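Local coordinates for GTPase HflX (Sulfolobus solfataricus P2, PDB 2QTF), which hydrolyses GTP specifically and associates with the 50S ribosomal subunit, with a possible role in protein synthesis or ribosome biogenesis, at residues I262-S267 and T298-D303; P294-L299 and D329-S334. One frame throughout, in Å; residues are numbered along the deposited sequence.

Contact 1: I262-S267 and T298-D303; sequences ILVIDS and TLNKID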
ATOM      1  N   ILE A 262      -0.756   8.729 -12.162  1.00 19.90           N
ATOM      2  CA  ILE A 262      -2.145   9.067 -11.867  1.00 20.28           C
ATOM      3  C   ILE A 262      -2.204   9.145 -10.360  1.00 21.46           C
ATOM      4  O   ILE A 262      -1.926   8.150  -9.718  1.00 20.25           O
ATOM      5  CB  ILE A 262      -3.119   7.952 -12.342  1.00 21.09           C
ATOM      6  CG1 ILE A 262      -3.063   7.855 -13.926  1.00 18.63           C
ATOM      7  CG2 ILE A 262      -4.556   8.115 -11.691  1.00 21.77           C
ATOM      8  CD1 ILE A 262      -3.824   6.567 -14.555  1.00 18.55           C
ATOM      9  N   LEU A 263      -2.625  10.317  -9.826  1.00 19.36           N
ATOM     10  CA  LEU A 263      -2.814  10.517  -8.399  1.00 20.48           C
ATOM     11  C   LEU A 263      -4.250  10.446  -8.047  1.00 19.98           C
ATOM     12  O   LEU A 263      -5.104  11.212  -8.532  1.00 19.58           O
ATOM     13  CB  LEU A 263      -2.286  11.886  -7.928  1.00 20.66           C
ATOM     14  CG  LEU A 263      -2.533  12.270  -6.469  1.00 22.24           C
ATOM     15  CD1 LEU A 263      -1.692  11.393  -5.500  1.00 20.88           C
ATOM     16  CD2 LEU A 263      -2.053  13.805  -6.293  1.00 21.75           C
ATOM     17  N   VAL A 264      -4.526   9.498  -7.196  1.00 19.14           N
ATOM     18  CA  VAL A 264      -5.903   9.162  -6.854  1.00 19.96           C
ATOM     19  C   VAL A 264      -6.252   9.826  -5.530  1.00 20.41           C
ATOM     20  O   VAL A 264      -5.468   9.727  -4.554  1.00 22.39           O
ATOM     21  CB  VAL A 264      -6.177   7.616  -6.774  1.00 21.04           C
ATOM     22  CG1 VAL A 264      -7.644   7.302  -6.663  1.00 23.60           C
ATOM     23  CG2 VAL A 264      -5.611   6.806  -7.995  1.00 18.77           C
ATOM     24  N   ILE A 265      -7.394  10.494  -5.481  1.00 20.62           N
ATOM     25  CA  ILE A 265      -7.808  11.332  -4.269  1.00 23.22           C
ATOM     26  C   ILE A 265      -9.213  10.973  -3.920  1.00 23.26           C
ATOM     27  O   ILE A 265     -10.098  10.961  -4.824  1.00 23.71           O
ATOM     28  CB  ILE A 265      -7.731  12.869  -4.543  1.00 22.98           C
ATOM     29  CG1 ILE A 265      -6.323  13.217  -5.050  1.00 27.49           C
ATOM     30  CG2 ILE A 265      -8.028  13.658  -3.220  1.00 27.57           C
ATOM     31  CD1 ILE A 265      -5.153  13.082  -3.872  1.00 33.50           C
ATOM     32  N   ASP A 266      -9.431  10.584  -2.654  1.00 22.57           N
ATOM     33  CA  ASP A 266     -10.782  10.342  -2.176  1.00 23.97           C
ATOM     34  C   ASP A 266     -11.697  11.597  -2.190  1.00 27.15           C
ATOM     35  O   ASP A 266     -11.587  12.417  -1.285  1.00 26.82           O
ATOM     36  CB  ASP A 266     -10.719   9.667  -0.798  1.00 25.50           C
ATOM     37  CG  ASP A 266     -12.069   9.193  -0.302  1.00 28.95           C
ATOM     38  OD1 ASP A 266     -13.150   9.601  -0.855  1.00 31.27           O
ATOM     39  OD2 ASP A 266     -12.036   8.431   0.649  1.00 31.54           O
ATOM     40  N   SER A 267     -12.667  11.694  -3.111  1.00 26.20           N
ATOM     41  CA  SER A 267     -13.545  12.887  -3.123  1.00 28.63           C
ATOM     42  C   SER A 267     -14.510  12.991  -1.899  1.00 30.03           C
ATOM     43  O   SER A 267     -15.169  14.035  -1.729  1.00 31.98           O
ATOM     44  CB  SER A 267     -14.487  12.883  -4.399  1.00 27.77           C
ATOM     45  OG  SER A 267     -15.402  11.816  -4.289  1.00 29.84           O
ATOM     46  N   THR A 298      -6.962  12.019 -10.318  1.00 23.27           N
ATOM     47  CA  THR A 298      -8.311  11.554 -10.449  1.00 23.07           C
ATOM     48  C   THR A 298      -9.009  11.658  -9.088  1.00 23.34           C
ATOM     49  O   THR A 298      -8.664  10.947  -8.153  1.00 21.48           O
ATOM     50  CB  THR A 298      -8.423  10.092 -10.983  1.00 22.39           C
ATOM     51  OG1 THR A 298      -7.813   9.201 -10.054  1.00 22.97           O
ATOM     52  CG2 THR A 298      -7.758   9.918 -12.347  1.00 22.91           C
ATOM     53  N   LEU A 299     -10.008  12.510  -9.036  1.00 23.69           N
ATOM     54  CA  LEU A 299     -10.876  12.624  -7.893  1.00 25.72           C
ATOM     55  C   LEU A 299     -11.924  11.518  -7.920  1.00 26.43           C
ATOM     56  O   LEU A 299     -12.851  11.532  -8.725  1.00 25.14           O
ATOM     57  CB  LEU A 299     -11.508  14.061  -7.921  1.00 27.88           C
ATOM     58  CG  LEU A 299     -12.319  14.521  -6.756  1.00 30.35           C
ATOM     59  CD1 LEU A 299     -11.382  14.302  -5.426  1.00 28.75           C
ATOM     60  CD2 LEU A 299     -12.691  16.009  -7.012  1.00 26.50           C
ATOM     61  N   ASN A 300     -11.709  10.511  -7.072  1.00 24.13           N
ATOM     62  CA  ASN A 300     -12.405   9.256  -7.124  1.00 24.07           C
ATOM     63  C   ASN A 300     -13.530   9.164  -6.072  1.00 25.42           C
ATOM     64  O   ASN A 300     -13.619  10.061  -5.213  1.00 24.78           O
ATOM     65  CB  ASN A 300     -11.381   8.122  -6.880  1.00 23.22           C
ATOM     66  CG  ASN A 300     -11.935   6.734  -7.223  1.00 22.75           C
ATOM     67  OD1 ASN A 300     -12.749   6.540  -8.137  1.00 24.16           O
ATOM     68  ND2 ASN A 300     -11.530   5.752  -6.456  1.00 22.00           N
ATOM     69  N   LYS A 301     -14.376   8.135  -6.227  1.00 24.28           N
ATOM     70  CA  LYS A 301     -15.494   7.752  -5.335  1.00 27.42           C
ATOM     71  C   LYS A 301     -16.575   8.811  -5.370  1.00 29.19           C
ATOM     72  O   LYS A 301     -17.312   8.983  -4.370  1.00 30.67           O
ATOM     73  CB  LYS A 301     -14.986   7.580  -3.889  1.00 26.42           C
ATOM     74  CG  LYS A 301     -13.899   6.587  -3.744  1.00 26.53           C
ATOM     75  CD  LYS A 301     -13.721   6.263  -2.219  1.00 32.87           C
ATOM     76  CE  LYS A 301     -12.586   5.321  -2.065  1.00 33.05           C
ATOM     77  NZ  LYS A 301     -12.495   4.734  -0.658  1.00 33.09           N
ATOM     78  N   ILE A 302     -16.705   9.508  -6.510  1.00 30.28           N
ATOM     79  CA  ILE A 302     -17.607  10.638  -6.622  1.00 30.70           C
ATOM     80  C   ILE A 302     -19.089  10.225  -6.473  1.00 34.91           C
ATOM     81  O   ILE A 302     -19.952  11.108  -6.256  1.00 36.28           O
ATOM     82  CB  ILE A 302     -17.488  11.394  -7.970  1.00 31.36           C
ATOM     83  CG1 ILE A 302     -18.015  10.487  -9.198  1.00 30.28           C
ATOM     84  CG2 ILE A 302     -16.065  12.102  -8.070  1.00 27.78           C
ATOM     85  CD1 ILE A 302     -17.958  11.218 -10.599  1.00 29.71           C
ATOM     86  N   ASP A 303     -19.373   8.934  -6.608  1.00 36.00           N
ATOM     87  CA  ASP A 303     -20.727   8.445  -6.370  1.00 41.13           C
ATOM     88  C   ASP A 303     -21.177   8.632  -4.904  1.00 44.01           C
ATOM     89  O   ASP A 303     -22.390   8.805  -4.639  1.00 43.87           O
ATOM     90  CB  ASP A 303     -20.864   6.965  -6.785  1.00 39.70           C
ATOM     91  CG  ASP A 303     -19.862   6.046  -6.089  1.00 44.72           C
ATOM     92  OD1 ASP A 303     -18.590   6.175  -6.283  1.00 41.58           O
ATOM     93  OD2 ASP A 303     -20.371   5.132  -5.388  1.00 45.12           O
TER
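Val264, Ile265 and Asp266 pair in parallel with Thr298, Leu299 and Asn300. Thr298 N gives to Leu263 O (2.7 Å), Ile265 N to Thr298 O, and Asn300 N to Ile265 O. Just past strand 260-266, Ser267 grips Asn300 O twice. Its N and its OG (2.7 Å to Asn300 O) approach from opposite faces of the carbonyl plane. OG gets there because it sits between the backbone N and the carbonyl carbon (chi1 67°). Ile262 CG2 meets Thr298 CG2 at 3.7 Å, and Leu299 CD1 leans over Ser267 CA at 3.5 Å. The charged contact is looser. Lys301 CD passes Asp266 OD1 at 3.7 Å, and NZ makes a long salt bridge to Asp266 OD2 (3.9 Å). Asp266 OD1 also bonds Thr268, and Lys301 NZ bonds Asn189 O. Shortened to an alanine, Asp266 would probably leave Thr268 OG1 without this partner and deprive the Lys301 ammonium of a distant carboxylate, with Asn189 O still holding it. Asn300, Lys301 and Asp303 form the NKxD motif, inferred to bind GTP; the Asn300 amide reaches Ser190 and Ala335. Helix 192-200 packs on Ile262, Val264 and Thr298, helix 271-288 on Leu263 and Ile265, and strand 181-185 flanks strand 260-266.

Contact 2: P294-L299 and D329-S334; sequences PILVTL and DVIPIS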
ATOM      1  N   PRO A 294       4.404  14.270 -15.952  1.00 26.56           N
ATOM      2  CA  PRO A 294       2.996  14.663 -15.947  1.00 25.51           C
ATOM      3  C   PRO A 294       2.173  13.904 -14.919  1.00 23.73           C
ATOM      4  O   PRO A 294       2.350  12.672 -14.789  1.00 23.81           O
ATOM      5  CB  PRO A 294       2.503  14.309 -17.368  1.00 26.52           C
ATOM      6  CG  PRO A 294       3.809  14.178 -18.212  1.00 26.84           C
ATOM      7  CD  PRO A 294       4.857  13.699 -17.250  1.00 26.42           C
ATOM      8  N   ILE A 295       1.272  14.610 -14.212  1.00 22.66           N
ATOM      9  CA  ILE A 295       0.399  13.921 -13.236  1.00 21.86           C
ATOM     10  C   ILE A 295      -1.064  14.139 -13.570  1.00 22.77           C
ATOM     11  O   ILE A 295      -1.500  15.309 -13.707  1.00 24.26           O
ATOM     12  CB  ILE A 295       0.713  14.414 -11.769  1.00 22.34           C
ATOM     13  CG1 ILE A 295       2.175  13.953 -11.390  1.00 18.42           C
ATOM     14  CG2 ILE A 295      -0.326  13.758 -10.780  1.00 22.31           C
ATOM     15  CD1 ILE A 295       2.498  14.293  -9.863  1.00 21.39           C
ATOM     16  N   LEU A 296      -1.823  13.055 -13.777  1.00 22.14           N
ATOM     17  CA  LEU A 296      -3.244  13.141 -13.992  1.00 21.10           C
ATOM     18  C   LEU A 296      -3.879  12.892 -12.637  1.00 21.33           C
ATOM     19  O   LEU A 296      -3.716  11.802 -12.072  1.00 20.82           O
ATOM     20  CB  LEU A 296      -3.667  11.992 -14.934  1.00 23.81           C
ATOM     21  CG  LEU A 296      -5.185  11.784 -15.177  1.00 23.54           C
ATOM     22  CD1 LEU A 296      -5.910  13.069 -15.666  1.00 26.38           C
ATOM     23  CD2 LEU A 296      -5.466  10.576 -16.242  1.00 23.80           C
ATOM     24  N   VAL A 297      -4.657  13.816 -12.111  1.00 21.36           N
ATOM     25  CA  VAL A 297      -5.222  13.644 -10.787  1.00 21.81           C
ATOM     26  C   VAL A 297      -6.617  13.121 -11.002  1.00 23.28           C
ATOM     27  O   VAL A 297      -7.404  13.693 -11.808  1.00 23.63           O
ATOM     28  CB  VAL A 297      -5.286  15.019  -9.930  1.00 19.68           C
ATOM     29  CG1 VAL A 297      -5.923  14.728  -8.576  1.00 22.53           C
ATOM     30  CG2 VAL A 297      -3.894  15.690  -9.842  1.00 20.84           C
ATOM     31  N   THR A 298      -6.962  12.019 -10.318  1.00 23.27           N
ATOM     32  CA  THR A 298      -8.311  11.554 -10.449  1.00 23.07           C
ATOM     33  C   THR A 298      -9.009  11.658  -9.088  1.00 23.34           C
ATOM     34  O   THR A 298      -8.664  10.947  -8.153  1.00 21.48           O
ATOM     35  CB  THR A 298      -8.423  10.092 -10.983  1.00 22.39           C
ATOM     36  OG1 THR A 298      -7.813   9.201 -10.054  1.00 22.97           O
ATOM     37  CG2 THR A 298      -7.758   9.918 -12.347  1.00 22.91           C
ATOM     38  N   LEU A 299     -10.008  12.510  -9.036  1.00 23.69           N
ATOM     39  CA  LEU A 299     -10.876  12.624  -7.893  1.00 25.72           C
ATOM     40  C   LEU A 299     -11.924  11.518  -7.920  1.00 26.43           C
ATOM     41  O   LEU A 299     -12.851  11.532  -8.725  1.00 25.14           O
ATOM     42  CB  LEU A 299     -11.508  14.061  -7.921  1.00 27.88           C
ATOM     43  CG  LEU A 299     -12.319  14.521  -6.756  1.00 30.35           C
ATOM     44  CD1 LEU A 299     -11.382  14.302  -5.426  1.00 28.75           C
ATOM     45  CD2 LEU A 299     -12.691  16.009  -7.012  1.00 26.50           C
ATOM     46  N   ASP A 329      -4.061  16.822 -16.023  1.00 23.52           N
ATOM     47  CA  ASP A 329      -5.433  17.202 -15.896  1.00 25.66           C
ATOM     48  C   ASP A 329      -5.943  16.724 -14.579  1.00 23.05           C
ATOM     49  O   ASP A 329      -5.235  15.996 -13.882  1.00 22.92           O
ATOM     50  CB  ASP A 329      -6.268  16.494 -16.993  1.00 26.16           C
ATOM     51  CG  ASP A 329      -7.494  17.347 -17.410  1.00 33.38           C
ATOM     52  OD1 ASP A 329      -7.872  18.244 -16.612  1.00 29.63           O
ATOM     53  OD2 ASP A 329      -8.022  17.133 -18.517  1.00 39.94           O
ATOM     54  N   VAL A 330      -7.152  17.144 -14.239  1.00 23.65           N
ATOM     55  CA  VAL A 330      -7.857  16.775 -13.013  1.00 23.78           C
ATOM     56  C   VAL A 330      -9.258  16.337 -13.421  1.00 25.26           C
ATOM     57  O   VAL A 330      -9.993  17.183 -13.994  1.00 25.97           O
ATOM     58  CB  VAL A 330      -7.915  17.996 -11.982  1.00 23.62           C
ATOM     59  CG1 VAL A 330      -8.563  17.547 -10.718  1.00 26.86           C
ATOM     60  CG2 VAL A 330      -6.500  18.459 -11.566  1.00 20.89           C
ATOM     61  N   ILE A 331      -9.622  15.053 -13.209  1.00 22.38           N
ATOM     62  CA  ILE A 331     -10.961  14.527 -13.590  1.00 24.33           C
ATOM     63  C   ILE A 331     -11.676  13.855 -12.417  1.00 22.97           C
ATOM     64  O   ILE A 331     -11.052  13.258 -11.582  1.00 22.54           O
ATOM     65  CB  ILE A 331     -10.891  13.599 -14.838  1.00 21.94           C
ATOM     66  CG1 ILE A 331      -9.978  12.392 -14.531  1.00 21.84           C
ATOM     67  CG2 ILE A 331     -10.153  14.450 -15.962  1.00 26.15           C
ATOM     68  CD1 ILE A 331      -9.792  11.317 -15.660  1.00 24.30           C
ATOM     69  N   PRO A 332     -12.995  13.938 -12.388  1.00 23.57           N
ATOM     70  CA  PRO A 332     -13.756  13.167 -11.421  1.00 22.59           C
ATOM     71  C   PRO A 332     -14.157  11.856 -12.005  1.00 22.47           C
ATOM     72  O   PRO A 332     -14.631  11.810 -13.203  1.00 20.66           O
ATOM     73  CB  PRO A 332     -15.025  14.033 -11.231  1.00 23.40           C
ATOM     74  CG  PRO A 332     -15.207  14.701 -12.698  1.00 23.52           C
ATOM     75  CD  PRO A 332     -13.828  14.840 -13.245  1.00 24.28           C
ATOM     76  N   ILE A 333     -14.025  10.800 -11.226  1.00 21.09           N
ATOM     77  CA  ILE A 333     -14.476   9.503 -11.694  1.00 22.27           C
ATOM     78  C   ILE A 333     -15.107   8.749 -10.551  1.00 23.00           C
ATOM     79  O   ILE A 333     -14.940   9.121  -9.361  1.00 23.37           O
ATOM     80  CB  ILE A 333     -13.267   8.596 -12.168  1.00 21.80           C
ATOM     81  CG1 ILE A 333     -12.301   8.368 -10.955  1.00 23.47           C
ATOM     82  CG2 ILE A 333     -12.575   9.258 -13.397  1.00 19.23           C
ATOM     83  CD1 ILE A 333     -11.130   7.335 -11.255  1.00 24.19           C
ATOM     84  N   SER A 334     -15.768   7.647 -10.866  1.00 23.46           N
ATOM     85  CA  SER A 334     -16.089   6.642  -9.839  1.00 24.24           C
ATOM     86  C   SER A 334     -15.634   5.294 -10.379  1.00 25.04           C
ATOM     87  O   SER A 334     -16.250   4.748 -11.300  1.00 25.89           O
ATOM     88  CB  SER A 334     -17.541   6.601  -9.462  1.00 25.35           C
ATOM     89  OG  SER A 334     -17.672   5.415  -8.677  1.00 27.13           O
TER
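The Asp329 carboxylate leads away from strand 295-300; of that side chain, only CB meets Leu296 CD1 (3.7 Å). The strands are the parallel ends of a beta-alpha-beta unit in the P-loop G domain, with helix 309-323 between them. Asp329 OD1 takes Val330 N on its anti side, 28° out of plane, and OD2 forms a salt bridge with Lys347. The puckered Pro332 ring packs on Leu313 and Ile302. One face carries Val297 and Leu299 beside Val330 and Pro332; Val297 CB meets Val330 CG2 at 4.0 Å. The other carries Thr298 beside Ile331, pointing the same way, with Thr298 CG2 against Ile331 CG1 (4.0 Å). Ile333 crosses this face, its CD1 3.9 Å from Thr298 CB. With chi1 61° and chi2 173°, its extended CG1-CD1 arm is directed back at the threonine. The ladder runs from Val297 N to Asp329 O, Ile331 N to Val297 O, and Leu299 N to Ile331 O. Pro332 has no N-H, and the ladder loses nothing by it: Ile331 N and Ile333 N supply the rungs on either side. The last rung is Ile333 N to Leu299 O (2.9 Å), and Pro332 CA adds a CA-H...O contact to Leu299 O at 3.3 Å.

Both contacts are buried and share strand 295-300, which gives one edge to each neighbour. Thr298 and Leu299 belong to both. Contact 1 joins strand 295-300 to strand 260-266, inside the sheet; contact 2 joins it to strand 327-332, the outermost strand on that side. Each closes a beta-alpha-beta unit, one following the other along the chain. Contact 1 runs on into a polar end with a serine, a long salt bridge and the NKxD motif, which probably recognises guanine as in other G domains. Contact 2 is mostly backbone ladder and aliphatic packing. The two meet past the strand ends, where Asp303 OD1 lies 2.7 Å from Ser334 OG, a probable hydrogen bond.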